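Local coordinates for protein protocatechuate decarboxylase (Klebsiella pneumoniae, PDB 5O3M) that probably catalyses the reversible, prenylated-flavin-dependent decarboxylation of 3,4-dihydroxybenzoic acid to catechol, as a member of the UbiD family, at residues 136-141 with 266-271; 282-287 with 328-333. All blocks are in the same frame, centred on the assembly; numbering follows the deposited sequence.

Overall arrangement
Both contacts lie in the Rift-related domain of this UbiD-family chain, on the same side of the chain's centre, with their own centres about 7 Å apart. From the N terminus, the chain first lays down 136-141, a turn leading into strand 140-143. Strand 266-269 comes back to it after 124 intervening residues and closes interaction 1. Only then does interaction 2 open: 282-287 starts strand 283-289, and 40 residues on, 328-333 ends strand 323-331 beside it. The loops therefore follow in series. Interaction 1 ties a small three-stranded sheet to the turn; interaction 2 zips two strands of the large antiparallel sheet, which strand 140-143 also joins.

Interaction 1: residues 136-141 with 266-271; sequences PCQEQI and ELVQGV
Q138 reaches across to strand 266-269 with its carboxamide, sliding past V271 in the opposite direction and meeting V268 coming the other way. CG stands anti to its own carbonyl carbon (chi1 -57°), and the rest of the chain is extended, which carries the amide the full distance. There NE2 donates to the backbone O of Q269 at 3.0 Å, nearly straight at 164°. The acceptor lies almost in the amide plane of Q138, while NE2 itself is tilted 28° from the carbonyl plane of Q269. A water completes a small ring: it donates to OE1 of Q138 at 2.6 Å and to that same O of Q269, so the carbonyl receives two bonds and both ends of the amide are tied, which helps fix its rotation. Methyl groups sandwich the amide: V271 CG1 lies over one face, 3.5 Å from NE2 of Q138, and V268 CG1 and CG2 lie over the other, with CG1 3.7 Å from the same NE2. Strand 266-269 is the middle one of a small mixed sheet, between strands 128-129 and 276-278, and the turn at 136-139 brings the chain from the first of these toward the large antiparallel sheet of the Rift-related domain. Next to Q138 in sequence, C137 puts SG 3.7 Å from V268 CG1; V284 packs on it as well. At the more exposed end I141 and V271 make a looser apolar contact at a slant, with CG2 of I141 4.2 Å from CG2 of V271. The backbone N of V271 is held by E286 of strand 283-289, while the side-chain amide oxygen of Q269 accepts a bond from K276.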
loop_
_atom_site.group_PDB
_atom_site.type_symbol
_atom_site.label_atom_id
_atom_site.label_comp_id
_atom_site.label_asym_id
_atom_site.label_seq_id
_atom_site.Cartn_x
_atom_site.Cartn_y
_atom_site.Cartn_z
ATOM N N PRO A 136 5.582 -20.573 59.983
ATOM C CA PRO A 136 5.427 -19.224 60.554
ATOM C C PRO A 136 4.181 -18.495 60.068
ATOM O O PRO A 136 3.784 -17.495 60.687
ATOM C CB PRO A 136 6.704 -18.504 60.104
ATOM C CG PRO A 136 7.693 -19.607 59.897
ATOM C CD PRO A 136 6.900 -20.758 59.353
ATOM N N CYS A 137 3.550 -18.960 58.989
ATOM C CA CYS A 137 2.342 -18.313 58.491
ATOM C C CYS A 137 1.122 -18.560 59.377
ATOM O O CYS A 137 0.065 -17.960 59.133
ATOM C CB CYS A 137 2.054 -18.782 57.066
ATOM S SG CYS A 137 1.263 -20.401 56.969
ATOM N N GLN A 138 1.233 -19.423 60.393
ATOM C CA GLN A 138 0.125 -19.679 61.307
ATOM C C GLN A 138 0.481 -19.299 62.740
ATOM O O GLN A 138 -0.132 -19.805 63.681
ATOM C CB GLN A 138 -0.323 -21.142 61.205
ATOM C CG GLN A 138 -0.727 -21.494 59.767
ATOM C CD GLN A 138 -1.169 -22.929 59.570
ATOM O OE1 GLN A 138 -0.948 -23.795 60.419
ATOM N NE2 GLN A 138 -1.805 -23.188 58.432
ATOM N N GLU A 139 1.458 -18.400 62.916
ATOM C CA GLU A 139 1.794 -17.916 64.252
ATOM C C GLU A 139 0.627 -17.156 64.873
ATOM O O GLU A 139 0.461 -17.159 66.098
ATOM C CB GLU A 139 3.058 -17.042 64.192
ATOM C CG GLU A 139 4.360 -17.857 64.117
ATOM C CD GLU A 139 5.570 -17.055 63.635
ATOM O OE1 GLU A 139 5.452 -15.825 63.429
ATOM O OE2 GLU A 139 6.652 -17.663 63.476
ATOM N N GLN A 140 -0.182 -16.504 64.047
ATOM C CA GLN A 140 -1.442 -15.902 64.456
ATOM C C GLN A 140 -2.545 -16.427 63.550
ATOM O O GLN A 140 -2.356 -16.561 62.333
ATOM C CB GLN A 140 -1.394 -14.378 64.382
ATOM C CG GLN A 140 -0.242 -13.738 65.128
ATOM C CD GLN A 140 -0.222 -12.238 64.938
ATOM O OE1 GLN A 140 -0.976 -11.518 65.582
ATOM N NE2 GLN A 140 0.626 -11.759 64.031
ATOM N N ILE A 141 -3.695 -16.716 64.149
ATOM C CA ILE A 141 -4.840 -17.298 63.459
ATOM C C ILE A 141 -6.062 -16.443 63.783
ATOM O O ILE A 141 -6.385 -16.232 64.959
ATOM C CB ILE A 141 -5.066 -18.765 63.871
ATOM C CG1 ILE A 141 -3.900 -19.648 63.408
ATOM C CG2 ILE A 141 -6.371 -19.293 63.318
ATOM C CD1 ILE A 141 -3.845 -20.999 64.126
ATOM N N GLU A 266 7.985 -25.017 51.251
ATOM C CA GLU A 266 7.266 -25.765 52.271
ATOM C C GLU A 266 5.790 -25.387 52.272
ATOM O O GLU A 266 5.439 -24.200 52.192
ATOM C CB GLU A 266 7.896 -25.529 53.637
ATOM C CG GLU A 266 9.292 -26.118 53.712
ATOM C CD GLU A 266 10.075 -25.603 54.894
ATOM O OE1 GLU A 266 9.611 -24.636 55.541
ATOM O OE2 GLU A 266 11.152 -26.165 55.176
ATOM N N LEU A 267 4.938 -26.407 52.328
ATOM C CA LEU A 267 3.495 -26.242 52.375
ATOM C C LEU A 267 2.982 -26.721 53.725
ATOM O O LEU A 267 3.517 -27.669 54.308
ATOM C CB LEU A 267 2.810 -27.023 51.246
ATOM C CG LEU A 267 3.211 -26.608 49.829
ATOM C CD1 LEU A 267 2.777 -27.646 48.807
ATOM C CD2 LEU A 267 2.636 -25.241 49.489
ATOM N N VAL A 268 1.946 -26.049 54.226
ATOM C CA VAL A 268 1.314 -26.435 55.476
ATOM C C VAL A 268 -0.182 -26.552 55.239
ATOM O O VAL A 268 -0.758 -25.803 54.446
ATOM C CB VAL A 268 1.610 -25.429 56.604
ATOM C CG1 VAL A 268 1.096 -24.036 56.213
ATOM C CG2 VAL A 268 0.989 -25.916 57.922
ATOM N N GLN A 269 -0.809 -27.505 55.932
ATOM C CA GLN A 269 -2.247 -27.705 55.807
ATOM C C GLN A 269 -3.005 -26.498 56.348
ATOM O O GLN A 269 -2.603 -25.880 57.337
ATOM C CB GLN A 269 -2.682 -28.968 56.554
ATOM C CG GLN A 269 -4.145 -29.320 56.348
ATOM C CD GLN A 269 -4.421 -29.757 54.929
ATOM O OE1 GLN A 269 -3.523 -30.219 54.236
ATOM N NE2 GLN A 269 -5.658 -29.612 54.490
ATOM N N GLY A 270 -4.113 -26.164 55.695
ATOM C CA GLY A 270 -4.911 -25.047 56.146
ATOM C C GLY A 270 -5.597 -25.346 57.465
ATOM O O GLY A 270 -5.958 -26.485 57.765
ATOM N N VAL A 271 -5.777 -24.304 58.274
ATOM C CA VAL A 271 -6.385 -24.558 59.576
ATOM C C VAL A 271 -7.906 -24.644 59.462
ATOM O O VAL A 271 -8.544 -25.360 60.236
ATOM C CB VAL A 271 -5.944 -23.502 60.608
ATOM C CG1 VAL A 271 -4.427 -23.432 60.664
ATOM C CG2 VAL A 271 -6.536 -22.137 60.278
HETATM O O HOH W 1 -1.979 -26.135 59.931
#

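Interaction 2: residues 282-287 with 328-333; sequences EIVIEG and AVTMRN
Strands 283-287 and 328-331 run antiparallel at 165°, their axes 4.6 Å apart at closest, with V284-T330 and E286-A328 as hydrogen-bonded pairs and I283-M331 and I285-V329 as non-hydrogen-bonded ones. The ladder extends past the strand ends, where N of R332 donates to O of E282 at 2.9 Å. On one face I283, I285, V329 and M331 form an apolar layer: I283 and V329 point the same way, CG2 of the first 4.2 Å from CG1 of the second, and I283 and M331 lie side by side, CG1 touching CB. The other face carries V284, E286, A328 and T330. T330 holds OG1 between its backbone N and carbonyl carbon (chi1 78°), which sets that oxygen 3.4 Å from V284 CB; it also bonds to the carbonyl of C137. A water donates to T330 OG1 and, at 2.8 Å, to E286 OE2, linking two buried polar groups. E286 OE1 accepts from the backbone N of S272. Beyond the strands E282 bends at chi2 (-67°) so that its OE2 comes 3.7 Å from R332 CD. Carboxylate and guanidinium are nearly parallel, but OE2 of E282 lies well out of the guanidinium plane, 4.3 Å from NH1 of R332, with no N-H directed at it. E282 OE1 takes the backbone N of I336 and OE2 pairs with R29 of helix 28-36; R332 pairs with D27. Strand 224-230 borders 283-289 on its other edge, where E282 and I283 both face M230 in a classic beta bulge, while strand 140-143 pairs with 323-331.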
loop_
_atom_site.group_PDB
_atom_site.type_symbol
_atom_site.label_atom_id
_atom_site.label_comp_id
_atom_site.label_asym_id
_atom_site.label_seq_id
_atom_site.Cartn_x
_atom_site.Cartn_y
_atom_site.Cartn_z
ATOM N N GLU A 282 3.843 -14.493 54.594
ATOM C CA GLU A 282 3.520 -13.454 55.565
ATOM C C GLU A 282 2.062 -13.546 55.997
ATOM O O GLU A 282 1.758 -13.552 57.196
ATOM C CB GLU A 282 3.818 -12.068 54.985
ATOM C CG GLU A 282 5.307 -11.723 54.853
ATOM C CD GLU A 282 6.023 -11.574 56.202
ATOM O OE1 GLU A 282 5.403 -11.101 57.190
ATOM O OE2 GLU A 282 7.220 -11.928 56.264
ATOM N N ILE A 283 1.148 -13.624 55.027
ATOM C CA ILE A 283 -0.294 -13.566 55.263
ATOM C C ILE A 283 -0.963 -14.649 54.422
ATOM O O ILE A 283 -0.613 -14.838 53.252
ATOM C CB ILE A 283 -0.865 -12.169 54.909
ATOM C CG1 ILE A 283 -0.208 -11.080 55.764
ATOM C CG2 ILE A 283 -2.400 -12.131 55.044
ATOM C CD1 ILE A 283 -0.752 -9.704 55.520
ATOM N N VAL A 284 -1.931 -15.355 55.012
ATOM C CA VAL A 284 -2.715 -16.366 54.298
ATOM C C VAL A 284 -4.199 -16.100 54.521
ATOM O O VAL A 284 -4.669 -16.105 55.664
ATOM C CB VAL A 284 -2.364 -17.796 54.741
ATOM C CG1 VAL A 284 -3.278 -18.808 54.048
ATOM C CG2 VAL A 284 -0.896 -18.096 54.442
ATOM N N ILE A 285 -4.942 -15.902 53.439
ATOM C CA ILE A 285 -6.402 -15.853 53.491
ATOM C C ILE A 285 -6.942 -17.219 53.070
ATOM O O ILE A 285 -6.725 -17.661 51.934
ATOM C CB ILE A 285 -6.961 -14.735 52.597
ATOM C CG1 ILE A 285 -6.395 -13.378 53.021
ATOM C CG2 ILE A 285 -8.458 -14.694 52.697
ATOM C CD1 ILE A 285 -6.464 -12.308 51.935
ATOM N N GLU A 286 -7.618 -17.900 53.993
ATOM C CA GLU A 286 -8.270 -19.178 53.726
ATOM C C GLU A 286 -9.751 -18.924 53.477
ATOM O O GLU A 286 -10.393 -18.188 54.233
ATOM C CB GLU A 286 -8.087 -20.157 54.897
ATOM C CG GLU A 286 -6.631 -20.315 55.375
ATOM C CD GLU A 286 -6.438 -21.453 56.386
ATOM O OE1 GLU A 286 -7.451 -22.053 56.820
ATOM O OE2 GLU A 286 -5.266 -21.747 56.744
ATOM N N GLY A 287 -10.285 -19.524 52.420
ATOM C CA GLY A 287 -11.696 -19.372 52.140
ATOM C C GLY A 287 -12.179 -20.402 51.143
ATOM O O GLY A 287 -11.489 -21.377 50.837
ATOM N N ALA A 328 -10.786 -18.003 57.350
ATOM C CA ALA A 328 -9.740 -17.682 58.312
ATOM C C ALA A 328 -8.682 -16.806 57.648
ATOM O O ALA A 328 -8.516 -16.828 56.425
ATOM C CB ALA A 328 -9.096 -18.957 58.875
ATOM N N VAL A 329 -7.977 -16.029 58.465
ATOM C CA VAL A 329 -6.742 -15.366 58.057
ATOM C C VAL A 329 -5.668 -15.763 59.059
ATOM O O VAL A 329 -5.835 -15.559 60.270
ATOM C CB VAL A 329 -6.878 -13.834 57.994
ATOM C CG1 VAL A 329 -5.536 -13.212 57.589
ATOM C CG2 VAL A 329 -7.986 -13.412 57.036
ATOM N N THR A 330 -4.585 -16.350 58.567
ATOM C CA THR A 330 -3.421 -16.617 59.392
ATOM C C THR A 330 -2.283 -15.719 58.924
ATOM O O THR A 330 -2.254 -15.275 57.770
ATOM C CB THR A 330 -3.013 -18.101 59.339
ATOM O OG1 THR A 330 -2.320 -18.381 58.117
ATOM C CG2 THR A 330 -4.241 -19.001 59.431
ATOM N N MET A 331 -1.349 -15.429 59.823
ATOM C CA MET A 331 -0.245 -14.574 59.421
ATOM C C MET A 331 0.921 -14.749 60.385
ATOM O O MET A 331 0.768 -15.303 61.477
ATOM C CB MET A 331 -0.688 -13.111 59.346
ATOM C CG MET A 331 -1.206 -12.533 60.655
ATOM S SD MET A 331 -1.804 -10.834 60.460
ATOM C CE MET A 331 -3.184 -11.074 59.340
ATOM N N ARG A 332 2.094 -14.290 59.951
ATOM C CA ARG A 332 3.256 -14.245 60.828
ATOM C C ARG A 332 3.110 -13.130 61.863
ATOM O O ARG A 332 2.343 -12.172 61.699
ATOM C CB ARG A 332 4.545 -14.016 60.030
ATOM C CG ARG A 332 4.864 -15.081 59.003
ATOM C CD ARG A 332 6.207 -14.836 58.356
ATOM N NE ARG A 332 7.312 -15.008 59.288
ATOM C CZ ARG A 332 8.541 -15.373 58.932
ATOM N NH1 ARG A 332 8.828 -15.615 57.662
ATOM N NH2 ARG A 332 9.482 -15.522 59.853
ATOM N N ASN A 333 3.864 -13.262 62.941
ATOM C CA ASN A 333 4.029 -12.130 63.835
ATOM C C ASN A 333 4.622 -10.959 63.055
ATOM O O ASN A 333 5.455 -11.154 62.166
ATOM C CB ASN A 333 4.918 -12.530 65.007
ATOM C CG ASN A 333 4.237 -13.548 65.936
ATOM O OD1 ASN A 333 4.836 -14.550 66.335
ATOM N ND2 ASN A 333 2.978 -13.285 66.276
HETATM O O HOH W 2 8.464 -14.103 55.410
HETATM O O HOH W 3 -2.625 -20.965 56.786
#